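Local coordinates for protein (R)-specific secondary-alkylsulfatase (Pseudomonas sp., PDB 4AXH) that hydrolyses (R)-secondary-alkyl sulfates to (S)-alcohols and sulfate with strict inversion of configuration, working as a zinc-dependent homodimer, at residues 87-92 with 242-247; 172-177 with 203-208; 208-213 with 262-267; 233-238 with 251-256; 336-341 with 371-376. One frame throughout, in Å; residues are numbered along the deposited sequence.

Contact 1 of 5, residues 87-92 with 242-247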
# COMPACT_ATOMS: atom_id res chain seq x y z
N GLY A 87 33.30 -17.99 -8.49
CA GLY A 87 33.73 -19.13 -9.27
C GLY A 87 32.60 -20.04 -9.71
O GLY A 87 32.75 -20.78 -10.68
N ALA A 88 31.44 -19.98 -9.01
CA ALA A 88 30.27 -20.78 -9.35
C ALA A 88 29.57 -20.31 -10.65
O ALA A 88 28.87 -21.10 -11.29
CB ALA A 88 29.29 -20.76 -8.20
N TYR A 89 29.79 -19.04 -11.05
CA TYR A 89 29.21 -18.43 -12.25
C TYR A 89 30.12 -18.43 -13.48
O TYR A 89 29.90 -17.67 -14.42
CB TYR A 89 28.67 -17.03 -11.92
CG TYR A 89 27.60 -17.05 -10.86
CD1 TYR A 89 26.28 -17.40 -11.17
CD2 TYR A 89 27.90 -16.72 -9.54
CE1 TYR A 89 25.29 -17.44 -10.18
CE2 TYR A 89 26.91 -16.74 -8.54
CZ TYR A 89 25.62 -17.12 -8.87
OH TYR A 89 24.65 -17.16 -7.89
N GLN A 90 31.12 -19.34 -13.50
CA GLN A 90 32.09 -19.51 -14.59
C GLN A 90 31.46 -19.84 -15.95
O GLN A 90 31.94 -19.35 -16.98
CB GLN A 90 33.13 -20.56 -14.22
CG GLN A 90 34.47 -20.32 -14.90
CD GLN A 90 35.44 -19.61 -14.00
OE1 GLN A 90 36.39 -20.23 -13.49
NE2 GLN A 90 35.24 -18.31 -13.80
N PHE A 91 30.36 -20.63 -15.96
CA PHE A 91 29.60 -21.01 -17.16
C PHE A 91 29.12 -19.82 -18.00
O PHE A 91 28.81 -19.99 -19.19
CB PHE A 91 28.41 -21.92 -16.77
CG PHE A 91 27.41 -21.28 -15.84
CD1 PHE A 91 27.63 -21.24 -14.46
CD2 PHE A 91 26.24 -20.73 -16.32
CE1 PHE A 91 26.70 -20.64 -13.60
CE2 PHE A 91 25.31 -20.15 -15.46
CZ PHE A 91 25.55 -20.09 -14.11
N LEU A 92 29.05 -18.62 -17.38
CA LEU A 92 28.57 -17.40 -18.03
C LEU A 92 29.63 -16.68 -18.83
O LEU A 92 29.29 -15.99 -19.80
CB LEU A 92 27.98 -16.42 -16.99
CG LEU A 92 26.69 -16.83 -16.32
CD1 LEU A 92 26.47 -16.06 -15.04
CD2 LEU A 92 25.52 -16.70 -17.28
N GLN A 242 20.87 -24.34 -16.08
CA GLN A 242 19.58 -25.01 -15.84
C GLN A 242 18.96 -24.60 -14.49
O GLN A 242 17.82 -24.99 -14.21
CB GLN A 242 19.75 -26.54 -15.93
CG GLN A 242 19.75 -27.07 -17.36
CD GLN A 242 19.13 -28.44 -17.46
OE1 GLN A 242 19.94 -29.44 -17.71
NE2 GLN A 242 17.92 -28.60 -17.30
N ALA A 243 19.70 -23.82 -13.67
CA ALA A 243 19.26 -23.36 -12.35
C ALA A 243 19.51 -21.82 -12.07
O ALA A 243 19.12 -21.00 -12.91
CB ALA A 243 19.88 -24.24 -11.28
N GLN A 244 20.15 -21.43 -10.92
CA GLN A 244 20.41 -20.05 -10.56
C GLN A 244 21.51 -19.43 -11.40
O GLN A 244 22.60 -19.98 -11.48
CB GLN A 244 20.76 -19.94 -9.07
CG GLN A 244 20.23 -18.66 -8.40
CD GLN A 244 21.22 -17.54 -8.43
OE1 GLN A 244 22.44 -17.73 -8.54
NE2 GLN A 244 20.73 -16.34 -8.33
N VAL A 245 21.24 -18.28 -12.05
CA VAL A 245 22.24 -17.64 -12.89
C VAL A 245 22.63 -16.21 -12.47
O VAL A 245 23.78 -15.81 -12.68
CB VAL A 245 21.94 -17.72 -14.42
CG1 VAL A 245 21.89 -19.16 -14.89
CG2 VAL A 245 20.68 -16.97 -14.81
N ASP A 246 21.67 -15.44 -11.91
CA ASP A 246 21.86 -14.04 -11.54
C ASP A 246 20.69 -13.55 -10.68
O ASP A 246 19.65 -14.21 -10.59
CB ASP A 246 21.94 -13.18 -12.83
CG ASP A 246 22.56 -11.81 -12.64
OD1 ASP A 246 23.75 -11.75 -12.26
OD2 ASP A 246 21.88 -10.80 -12.93
N SER A 247 20.87 -12.36 -10.06
CA SER A 247 19.82 -11.74 -9.27
C SER A 247 19.52 -10.28 -9.69
O SER A 247 18.98 -9.50 -8.90
CB SER A 247 20.06 -11.90 -7.77
OG SER A 247 19.81 -13.24 -7.37
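The short 3-10 segment 87-92 turns Tyr89, Phe91 and Leu92 onto Gln244 and Val245, part of the long irregular loop between helix 222-233 and strand 266-268. The polar link is made at the far end of the phenol. Tyr89 OH donates a hydrogen bond to Gln244 OE1 at a modelled 2.4 Å, a value too short to be taken literally at this resolution. The amide oxygen arrives at the ring edge, near the ring plane, while the amide itself is turned 76° from the ring. Gln244 reaches the hydroxyl because its chain is bent by the CB-CG torsion (chi2 -92°). Its other amide atom, NE2, is hydrogen-bonded to Asn519 OD1 and to Lys251 O, which should limit rotation of the group.

The principle illustrated is that an irregular loop, here one of the metallo-beta-lactamase region, can be held by aromatic side chains together with polar bonds to its backbone and side chains. Val245 O is central here: it lies 3.3 Å from Tyr89 CD1, oblique to the ring, and 3.6 Å from Leu92 CD1, while Lys251 NZ hydrogen-bonds to it. Beside this group the apolar packing continues, with Val245 CG1 meeting the edge of the Phe91 ring, 3.6 Å from CE2; the two side chains cross at about a right angle. The Phe91 ring owes this position to a first torsion of 61°, which sets CG between the backbone N and the carbonyl carbon. Next along the loop, Asp246 OD1 forms a salt bridge with Lys251 NZ, and Leu92 also packs on Trp106 and Ala109 of helix 103-111.

Contact 2 of 5, residues 172-177 with 203-208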
# COMPACT_ATOMS: atom_id res chain seq x y z
N ILE A 172 40.29 4.87 7.99
CA ILE A 172 38.96 5.25 7.54
C ILE A 172 38.57 6.42 8.42
O ILE A 172 38.43 6.27 9.63
CB ILE A 172 37.97 4.06 7.62
CG1 ILE A 172 38.39 2.97 6.60
CG2 ILE A 172 36.53 4.53 7.41
CD1 ILE A 172 37.78 1.58 6.79
N VAL A 173 38.47 7.61 7.81
CA VAL A 173 38.11 8.85 8.50
C VAL A 173 36.59 9.02 8.49
O VAL A 173 35.99 9.56 9.42
CB VAL A 173 38.84 10.07 7.88
CG1 VAL A 173 38.48 11.36 8.63
CG2 VAL A 173 40.35 9.87 7.87
N ALA A 174 35.96 8.62 7.40
CA ALA A 174 34.53 8.83 7.26
C ALA A 174 33.84 7.70 6.52
O ALA A 174 34.44 7.05 5.65
CB ALA A 174 34.26 10.17 6.56
N VAL A 175 32.57 7.49 6.87
CA VAL A 175 31.68 6.52 6.24
C VAL A 175 30.35 7.21 5.97
O VAL A 175 29.93 8.03 6.77
CB VAL A 175 31.54 5.19 7.05
CG1 VAL A 175 30.37 4.34 6.56
CG2 VAL A 175 32.83 4.39 7.01
N VAL A 176 29.72 6.90 4.81
CA VAL A 176 28.42 7.40 4.38
C VAL A 176 27.52 6.20 4.17
O VAL A 176 27.89 5.28 3.45
CB VAL A 176 28.50 8.26 3.09
CG1 VAL A 176 27.12 8.75 2.66
CG2 VAL A 176 29.44 9.44 3.28
N TYR A 177 26.36 6.20 4.81
CA TYR A 177 25.32 5.18 4.65
C TYR A 177 24.38 5.83 3.68
O TYR A 177 23.72 6.80 4.05
CB TYR A 177 24.57 4.91 5.97
CG TYR A 177 25.38 4.26 7.08
CD1 TYR A 177 26.36 3.30 6.80
CD2 TYR A 177 25.09 4.52 8.42
CE1 TYR A 177 27.06 2.66 7.83
CE2 TYR A 177 25.77 3.86 9.45
CZ TYR A 177 26.75 2.93 9.15
OH TYR A 177 27.43 2.29 10.16
N LYS A 203 33.72 9.86 11.11
CA LYS A 203 32.46 10.56 10.85
C LYS A 203 31.56 9.65 10.02
O LYS A 203 31.92 9.26 8.92
CB LYS A 203 32.72 11.93 10.17
CG LYS A 203 33.45 12.98 11.03
CD LYS A 203 32.49 13.72 11.98
CE LYS A 203 33.02 13.92 13.40
NZ LYS A 203 31.95 14.37 14.36
N VAL A 204 30.42 9.26 10.58
CA VAL A 204 29.48 8.36 9.92
C VAL A 204 28.16 9.09 9.56
O VAL A 204 27.33 9.38 10.44
CB VAL A 204 29.29 7.04 10.72
CG1 VAL A 204 28.23 6.16 10.09
CG2 VAL A 204 30.59 6.28 10.79
N PHE A 205 27.98 9.40 8.27
CA PHE A 205 26.81 10.13 7.74
C PHE A 205 25.71 9.20 7.31
O PHE A 205 25.99 8.11 6.79
CB PHE A 205 27.22 11.02 6.56
CG PHE A 205 28.41 11.92 6.81
CD1 PHE A 205 29.70 11.45 6.60
CD2 PHE A 205 28.24 13.23 7.22
CE1 PHE A 205 30.80 12.27 6.83
CE2 PHE A 205 29.34 14.05 7.45
CZ PHE A 205 30.62 13.57 7.24
N ALA A 206 24.44 9.64 7.49
CA ALA A 206 23.24 8.88 7.14
C ALA A 206 22.04 9.79 6.95
O ALA A 206 21.95 10.81 7.63
CB ALA A 206 22.93 7.82 8.21
N PRO A 207 21.08 9.45 6.04
CA PRO A 207 19.90 10.32 5.85
C PRO A 207 18.96 10.29 7.04
O PRO A 207 19.00 9.35 7.83
CB PRO A 207 19.24 9.75 4.60
CG PRO A 207 19.69 8.35 4.53
CD PRO A 207 21.06 8.30 5.10
N SER A 208 18.12 11.33 7.18
CA SER A 208 17.12 11.50 8.22
C SER A 208 16.30 10.23 8.44
O SER A 208 15.82 9.63 7.45
CB SER A 208 16.18 12.65 7.83
OG SER A 208 15.07 12.79 8.70
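Four backbone hydrogen bonds, each 2.8 Å from N to O, tie Val173, Val175 and Tyr177 to Lys203 and Phe205: Lys203 N to Val173 O, Val175 N to Lys203 O, Phe205 N to Val175 O and Tyr177 N to Phe205 O. Weaker CA-H...O contacts intervene, such as Val204 CA to Val175 O at 3.2 Å. Val175 and Val204 share one face of the sheet; Ala174, Val176 and Phe205 lie on the other. These exemplify parallel pairing in a beta-alpha-beta crossover: strands 172-176 and 203-207, 10° apart in direction, are adjacent in the eight-stranded sheet, and the connection between them, which includes short helices, carries the zinc ligands His179, His181, Asp183 and His184 of the metallo-beta-lactamase fold. On the valine face, Tyr177 CG lies beside the backbone N (chi1 -67°), which carries the ring to Val204; CG1 of Val204 sits over it, 3.4 Å from CE2, and Ala206 CB approaches the ring edge. The phenol is held by a hydrogen bond from Tyr177 OH to Val262 O, and its ring stacks on Phe210. On the opposite face, Ala174 CB meets the edge of the Phe205 ring, 4.1 Å from CE1, and Val176 CG2 touches CD1 obliquely.

Contact 3 of 5, residues 208-213 with 262-267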
# COMPACT_ATOMS: atom_id res chain seq x y z
N SER A 208 18.12 11.33 7.18
CA SER A 208 17.12 11.50 8.22
C SER A 208 16.30 10.23 8.44
O SER A 208 15.82 9.63 7.45
CB SER A 208 16.18 12.65 7.83
OG SER A 208 15.07 12.79 8.70
N GLY A 209 16.15 9.84 9.71
CA GLY A 209 15.34 8.69 10.11
C GLY A 209 15.92 7.31 9.94
O GLY A 209 15.18 6.31 10.03
N PHE A 210 17.25 7.23 9.71
CA PHE A 210 18.00 6.00 9.48
C PHE A 210 17.77 4.92 10.52
O PHE A 210 17.31 3.82 10.16
CB PHE A 210 19.49 6.29 9.28
CG PHE A 210 20.33 5.06 9.01
CD1 PHE A 210 20.90 4.34 10.06
CD2 PHE A 210 20.60 4.65 7.71
CE1 PHE A 210 21.70 3.21 9.81
CE2 PHE A 210 21.42 3.54 7.47
CZ PHE A 210 21.95 2.83 8.52
N MET A 211 18.13 5.21 11.80
CA MET A 211 18.01 4.25 12.90
C MET A 211 16.61 3.65 13.05
O MET A 211 16.48 2.43 13.03
CB MET A 211 18.55 4.82 14.21
CG MET A 211 20.09 4.78 14.30
SD MET A 211 20.96 3.16 14.13
CE MET A 211 19.99 2.12 15.28
N GLU A 212 15.57 4.51 13.04
CA GLU A 212 14.16 4.09 13.12
C GLU A 212 13.85 3.10 12.00
O GLU A 212 13.16 2.12 12.26
CB GLU A 212 13.22 5.31 12.96
CG GLU A 212 13.47 6.49 13.89
CD GLU A 212 14.36 7.63 13.41
OE1 GLU A 212 15.60 7.58 13.62
OE2 GLU A 212 13.80 8.62 12.90
N HIS A 213 14.37 3.32 10.79
CA HIS A 213 14.10 2.48 9.63
C HIS A 213 14.98 1.27 9.48
O HIS A 213 14.46 0.20 9.19
CB HIS A 213 14.04 3.30 8.34
CG HIS A 213 12.87 4.22 8.32
ND1 HIS A 213 13.03 5.58 8.39
CD2 HIS A 213 11.55 3.92 8.32
CE1 HIS A 213 11.81 6.08 8.37
NE2 HIS A 213 10.88 5.11 8.33
N VAL A 262 26.23 -0.22 12.92
CA VAL A 262 26.94 0.77 13.71
C VAL A 262 26.27 2.13 13.55
O VAL A 262 26.20 2.68 12.45
CB VAL A 262 28.50 0.75 13.81
CG1 VAL A 262 29.12 -0.53 13.26
CG2 VAL A 262 29.15 2.01 13.26
N ALA A 263 25.68 2.62 14.65
CA ALA A 263 24.95 3.88 14.69
C ALA A 263 25.69 5.05 14.04
O ALA A 263 26.89 5.21 14.27
CB ALA A 263 24.61 4.22 16.12
N PRO A 264 24.99 5.86 13.21
CA PRO A 264 25.64 7.03 12.60
C PRO A 264 25.98 8.15 13.60
O PRO A 264 25.43 8.24 14.70
CB PRO A 264 24.62 7.51 11.57
CG PRO A 264 23.58 6.43 11.50
CD PRO A 264 23.57 5.79 12.82
N ASN A 265 26.93 8.98 13.19
CA ASN A 265 27.50 10.12 13.89
C ASN A 265 26.67 11.35 13.52
O ASN A 265 26.03 11.95 14.38
CB ASN A 265 28.91 10.30 13.33
CG ASN A 265 29.95 10.65 14.30
OD1 ASN A 265 30.75 9.80 14.68
ND2 ASN A 265 30.06 11.93 14.63
N VAL A 266 26.68 11.72 12.22
CA VAL A 266 26.02 12.90 11.65
C VAL A 266 24.86 12.57 10.70
O VAL A 266 25.05 11.90 9.68
CB VAL A 266 27.04 13.98 11.15
CG1 VAL A 266 28.41 13.39 10.81
CG2 VAL A 266 26.49 14.84 10.02
N LEU A 267 23.67 13.09 11.04
CA LEU A 267 22.42 12.91 10.30
C LEU A 267 22.11 14.05 9.33
O LEU A 267 22.12 15.20 9.74
CB LEU A 267 21.27 12.76 11.29
CG LEU A 267 20.93 11.33 11.70
CD1 LEU A 267 20.42 11.27 13.10
CD2 LEU A 267 19.90 10.72 10.76
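Phe210 and Met211, in the first turn of helix 210-219, close on Pro264 in the loop that leads into strand 266-268. This is a helix-on-loop contact at the edge strand of the eight-stranded sheet of the metallo-beta-lactamase fold: the helix follows strand 203-207, and strand 266-268 is the next, parallel neighbour of that strand in the sheet. The case illustrates how a proline can give a helix start a compact apolar surface to rest on. Its tight part lies on the inner side. Pro264 CG comes to 3.7 Å from Phe210 CD1, approaching the ring obliquely, and with CG of Phe210 anti to the backbone N (chi1 -179°) the ring is carried over to stack on Tyr177 and to meet Phe185. The proline's CD rests against the bend of Met211, 3.9 Å from both CG and SD. Met211 is folded at its second and third torsions, which brings the sulfur back over the loop, 4.1 Å from Ala263 CA.

The solvent side rests on a single exposed side chain. No hydrogen bond links the two segments, and Leu267 offers just one methyl to the chain ahead of the helix. Gly209 holds the N-cap position there with a positive phi of 78°, while Ser208 turns its hydroxyl elsewhere, to Glu269. Leu267 CD2 lies 3.8 Å from Ser208 CA and 4.0 Å from Gly209 N.

Contact 4 of 5, residues 233-238 with 251-256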
# COMPACT_ATOMS: atom_id res chain seq x y z
N SER A 233 15.82 -14.91 -3.68
CA SER A 233 17.27 -15.16 -3.66
C SER A 233 17.81 -16.30 -4.55
O SER A 233 18.98 -16.23 -5.03
CB SER A 233 17.72 -15.48 -2.23
OG SER A 233 17.31 -14.47 -1.32
N GLY A 234 17.02 -17.40 -4.56
CA GLY A 234 17.39 -18.66 -5.19
C GLY A 234 18.60 -19.28 -4.50
O GLY A 234 19.33 -20.05 -5.13
N VAL A 235 18.83 -18.94 -3.19
CA VAL A 235 19.95 -19.40 -2.35
C VAL A 235 20.04 -20.92 -2.21
O VAL A 235 21.16 -21.46 -2.20
CB VAL A 235 20.12 -18.69 -0.96
CG1 VAL A 235 20.98 -17.41 -1.08
CG2 VAL A 235 18.76 -18.45 -0.26
N MET A 236 18.87 -21.60 -2.10
CA MET A 236 18.76 -23.06 -2.03
C MET A 236 18.86 -23.74 -3.41
O MET A 236 19.04 -24.95 -3.49
CB MET A 236 17.51 -23.47 -1.27
CG MET A 236 17.75 -23.76 0.22
SD MET A 236 18.93 -22.73 1.19
CE MET A 236 20.49 -23.74 1.01
N VAL A 237 18.82 -22.95 -4.49
CA VAL A 237 18.93 -23.41 -5.88
C VAL A 237 20.41 -23.42 -6.32
O VAL A 237 21.12 -22.44 -6.12
CB VAL A 237 18.02 -22.57 -6.82
CG1 VAL A 237 18.10 -23.05 -8.26
CG2 VAL A 237 16.56 -22.56 -6.34
N PRO A 238 20.89 -24.52 -6.96
CA PRO A 238 22.29 -24.56 -7.42
C PRO A 238 22.57 -23.52 -8.50
O PRO A 238 21.64 -22.97 -9.06
CB PRO A 238 22.43 -25.98 -8.00
CG PRO A 238 21.33 -26.73 -7.48
CD PRO A 238 20.21 -25.79 -7.27
N LYS A 251 24.63 -11.07 -8.18
CA LYS A 251 24.58 -12.51 -8.48
C LYS A 251 23.58 -13.25 -7.60
O LYS A 251 22.72 -13.95 -8.13
CB LYS A 251 25.99 -13.14 -8.41
CG LYS A 251 27.08 -12.52 -9.31
CD LYS A 251 26.74 -12.43 -10.79
CE LYS A 251 26.69 -13.74 -11.54
NZ LYS A 251 25.67 -13.72 -12.62
N THR A 252 23.69 -13.11 -6.26
CA THR A 252 22.87 -13.81 -5.25
C THR A 252 23.11 -13.13 -3.91
O THR A 252 23.94 -12.21 -3.85
CB THR A 252 23.28 -15.33 -5.16
OG1 THR A 252 22.49 -16.03 -4.16
CG2 THR A 252 24.79 -15.52 -4.91
N THR A 253 22.42 -13.59 -2.84
CA THR A 253 22.65 -13.06 -1.49
C THR A 253 23.80 -13.77 -0.81
O THR A 253 24.09 -14.95 -1.08
CB THR A 253 21.38 -13.04 -0.60
OG1 THR A 253 20.78 -14.35 -0.51
CG2 THR A 253 20.35 -11.98 -1.04
N ALA A 254 24.46 -13.04 0.10
CA ALA A 254 25.58 -13.55 0.88
C ALA A 254 25.07 -14.64 1.82
O ALA A 254 23.98 -14.53 2.39
CB ALA A 254 26.25 -12.42 1.65
N THR A 255 25.86 -15.70 1.93
CA THR A 255 25.55 -16.87 2.74
C THR A 255 26.44 -17.01 3.99
O THR A 255 27.60 -16.62 3.96
CB THR A 255 25.49 -18.12 1.83
OG1 THR A 255 25.08 -19.22 2.61
CG2 THR A 255 26.82 -18.44 1.15
N ASN A 256 25.88 -17.57 5.08
CA ASN A 256 26.58 -17.88 6.33
C ASN A 256 27.41 -16.70 6.89
O ASN A 256 28.52 -16.90 7.42
CB ASN A 256 27.45 -19.15 6.14
CG ASN A 256 26.71 -20.34 5.60
OD1 ASN A 256 25.85 -20.91 6.26
ND2 ASN A 256 27.04 -20.76 4.37
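Ser233 and Val235 face Thr252 and Thr253 where helix 222-233 ends and gives way to a type I beta turn, Gly234 to Val237. The turn is closed by Val237 N to Gly234 O at 3.0 Å, and Gly234 leaves the helix with a positive phi of 64°. Against this turn lies the irregular segment 251-256, joined to it by van der Waals contact alone. Val235 and Thr253 cross at about a right angle, the valine presenting CG1 to the hydroxyl-bearing branch of the threonine. Thr253 directs OG1 at the turn because its first torsion of 56° sets that atom between the backbone N and the carbonyl carbon; CG2 is then swung toward Ser233, 3.9 Å from OG. Val235 and Thr252 meet more obliquely, with CG1 of the valine 3.7 Å from OG1 of the threonine.

Polar atoms come near one another here without bonding. Ser233 OG is 3.6 Å from Thr253 OG1, too far for a hydrogen bond; the serine OG is instead bonded to Gly229 O in the preceding helical turn. The neighbouring residue in that helix, Gln232, binds sulfate, so the contact borders the substrate site. Thr252 also packs on Tyr89. Thr252 OG1, set anti to the backbone N, stands 3.6 Å from Ser233 O.

Contact 5 of 5, residues 336-341 with 371-376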
# COMPACT_ATOMS: atom_id res chain seq x y z
N TYR A 336 12.53 12.54 -7.53
CA TYR A 336 13.88 12.60 -6.96
C TYR A 336 14.97 12.37 -8.03
O TYR A 336 16.08 12.90 -7.92
CB TYR A 336 14.03 11.58 -5.82
CG TYR A 336 13.29 11.94 -4.54
CD1 TYR A 336 13.42 13.20 -3.97
CD2 TYR A 336 12.52 10.99 -3.87
CE1 TYR A 336 12.78 13.53 -2.79
CE2 TYR A 336 11.86 11.32 -2.69
CZ TYR A 336 12.00 12.58 -2.15
OH TYR A 336 11.42 12.91 -0.95
N ILE A 337 14.66 11.55 -9.03
CA ILE A 337 15.57 11.27 -10.14
C ILE A 337 15.71 12.60 -10.93
O ILE A 337 16.82 13.06 -11.16
CB ILE A 337 15.07 10.08 -11.03
CG1 ILE A 337 15.18 8.74 -10.26
CG2 ILE A 337 15.88 10.02 -12.33
CD1 ILE A 337 14.42 7.58 -10.79
N ASP A 338 14.55 13.24 -11.24
CA ASP A 338 14.45 14.50 -11.97
C ASP A 338 15.13 15.63 -11.22
O ASP A 338 15.81 16.44 -11.85
CB ASP A 338 12.98 14.81 -12.23
CG ASP A 338 12.69 15.91 -13.23
OD1 ASP A 338 13.41 15.99 -14.25
OD2 ASP A 338 11.66 16.62 -13.03
N ALA A 339 14.99 15.68 -9.88
CA ALA A 339 15.65 16.71 -9.06
C ALA A 339 17.15 16.50 -9.09
O ALA A 339 17.91 17.49 -9.13
CB ALA A 339 15.12 16.71 -7.65
N SER A 340 17.59 15.24 -9.17
CA SER A 340 19.01 14.96 -9.31
C SER A 340 19.49 15.35 -10.74
O SER A 340 20.59 15.87 -10.88
CB SER A 340 19.34 13.51 -8.95
OG SER A 340 19.24 12.58 -10.03
N LEU A 341 18.63 15.18 -11.77
CA LEU A 341 18.98 15.56 -13.15
C LEU A 341 19.21 17.06 -13.28
O LEU A 341 20.20 17.49 -13.87
CB LEU A 341 17.93 15.08 -14.18
CG LEU A 341 18.20 15.35 -15.72
CD1 LEU A 341 19.56 14.83 -16.17
CD2 LEU A 341 17.16 14.65 -16.57
N ASP A 371 15.66 8.82 -18.68
CA ASP A 371 15.01 7.52 -18.99
C ASP A 371 14.47 6.90 -17.69
O ASP A 371 13.32 6.46 -17.67
CB ASP A 371 15.98 6.56 -19.70
CG ASP A 371 16.34 6.88 -21.15
OD1 ASP A 371 15.78 7.83 -21.71
OD2 ASP A 371 17.16 6.15 -21.73
N GLN A 372 15.31 6.91 -16.61
CA GLN A 372 14.99 6.39 -15.28
C GLN A 372 13.77 7.12 -14.73
O GLN A 372 12.77 6.48 -14.44
CB GLN A 372 16.20 6.53 -14.33
CG GLN A 372 17.39 5.60 -14.62
CD GLN A 372 17.18 4.13 -14.30
OE1 GLN A 372 16.40 3.75 -13.43
NE2 GLN A 372 17.91 3.26 -14.99
N ARG A 373 13.83 8.46 -14.69
CA ARG A 373 12.73 9.34 -14.28
C ARG A 373 11.47 8.98 -15.03
O ARG A 373 10.50 8.61 -14.41
CB ARG A 373 13.09 10.83 -14.54
CG ARG A 373 11.88 11.76 -14.43
CD ARG A 373 12.03 13.01 -15.25
NE ARG A 373 11.91 12.77 -16.68
CZ ARG A 373 12.50 13.51 -17.61
NH1 ARG A 373 13.24 14.55 -17.27
NH2 ARG A 373 12.36 13.21 -18.89
N ASP A 374 11.51 9.01 -16.36
CA ASP A 374 10.41 8.65 -17.25
C ASP A 374 9.84 7.25 -16.97
O ASP A 374 8.63 7.10 -17.08
CB ASP A 374 10.83 8.75 -18.73
CG ASP A 374 11.01 10.15 -19.28
OD1 ASP A 374 10.62 11.13 -18.59
OD2 ASP A 374 11.53 10.27 -20.41
N MET A 375 10.69 6.24 -16.64
CA MET A 375 10.26 4.85 -16.36
C MET A 375 9.35 4.78 -15.15
O MET A 375 8.32 4.12 -15.20
CB MET A 375 11.45 3.91 -16.25
CG MET A 375 11.10 2.53 -15.81
SD MET A 375 12.49 1.39 -15.58
CE MET A 375 13.59 2.31 -14.57
N TYR A 376 9.72 5.50 -14.07
CA TYR A 376 8.92 5.52 -12.86
C TYR A 376 7.66 6.33 -13.00
O TYR A 376 6.60 5.84 -12.59
CB TYR A 376 9.77 5.86 -11.61
CG TYR A 376 10.78 4.77 -11.31
CD1 TYR A 376 10.36 3.50 -10.89
CD2 TYR A 376 12.13 4.97 -11.54
CE1 TYR A 376 11.27 2.47 -10.71
CE2 TYR A 376 13.05 3.94 -11.33
CZ TYR A 376 12.62 2.70 -10.91
OH TYR A 376 13.51 1.67 -10.67
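Ile337 packs into the surface formed by Gln372, Arg373 and Tyr376. Its CG2 lies 3.7 Å from Arg373 CB and 4.0 Å from Gln372 CB, while CD1 extends to Tyr376 CD2 at 3.6 Å, the two side chains crossing at about a right angle. Beside this apolar patch, the aliphatic part of Arg373 passes obliquely over Asp338, with CD 3.6 Å from Asp338 CB. Beyond it NH1 makes a long, weak salt bridge to Asp338 OD1 (3.4 Å), which meets the guanidinium edge in plane although the carboxylate is turned 83° from it.

What fixes the guanidinium lies in the next shell. A bend at chi3 (72°) brings NE and NH2 side-on to Asp374 OD1, at 2.8 and 2.7 Å, both from the same face of the carboxylate. Asp338 and Asp374 also pair with Arg595 and Arg588 of the second subunit, so the network continues across the dimer interface. His317 N donates a hydrogen bond to Tyr376 OH, and the ring stacks on Trp333. The whole is an antiparallel helix pair, helices 330-344 and 362-388 crossing here at -158°, with an apolar patch whose Tyr376 lies near the sulfate-binding Leu319, and a charged flank at the subunit boundary.

Overall arrangement
Contacts 1, 2 and 5 are buried, contact 4 partly so, and contact 3 lies at the surface. Contacts 2 and 3 share Ser208 and build on one sheet, where strand 203-207 lies between 172-176 and 266-268; backbone bonding dominates in the first, apolar contact alone in the second. Contacts 1 and 4 touch, their centres 11 Å apart, and fasten the same long loop; Lys251, in a segment of contact 4, reaches Asp246 and forms a cation-pi pair with Tyr89, both of contact 1. Contact 5 stands apart, about 10 Å from contacts 2 and 3 at nearest atoms, and of the five it alone reaches the second subunit, through charged groups.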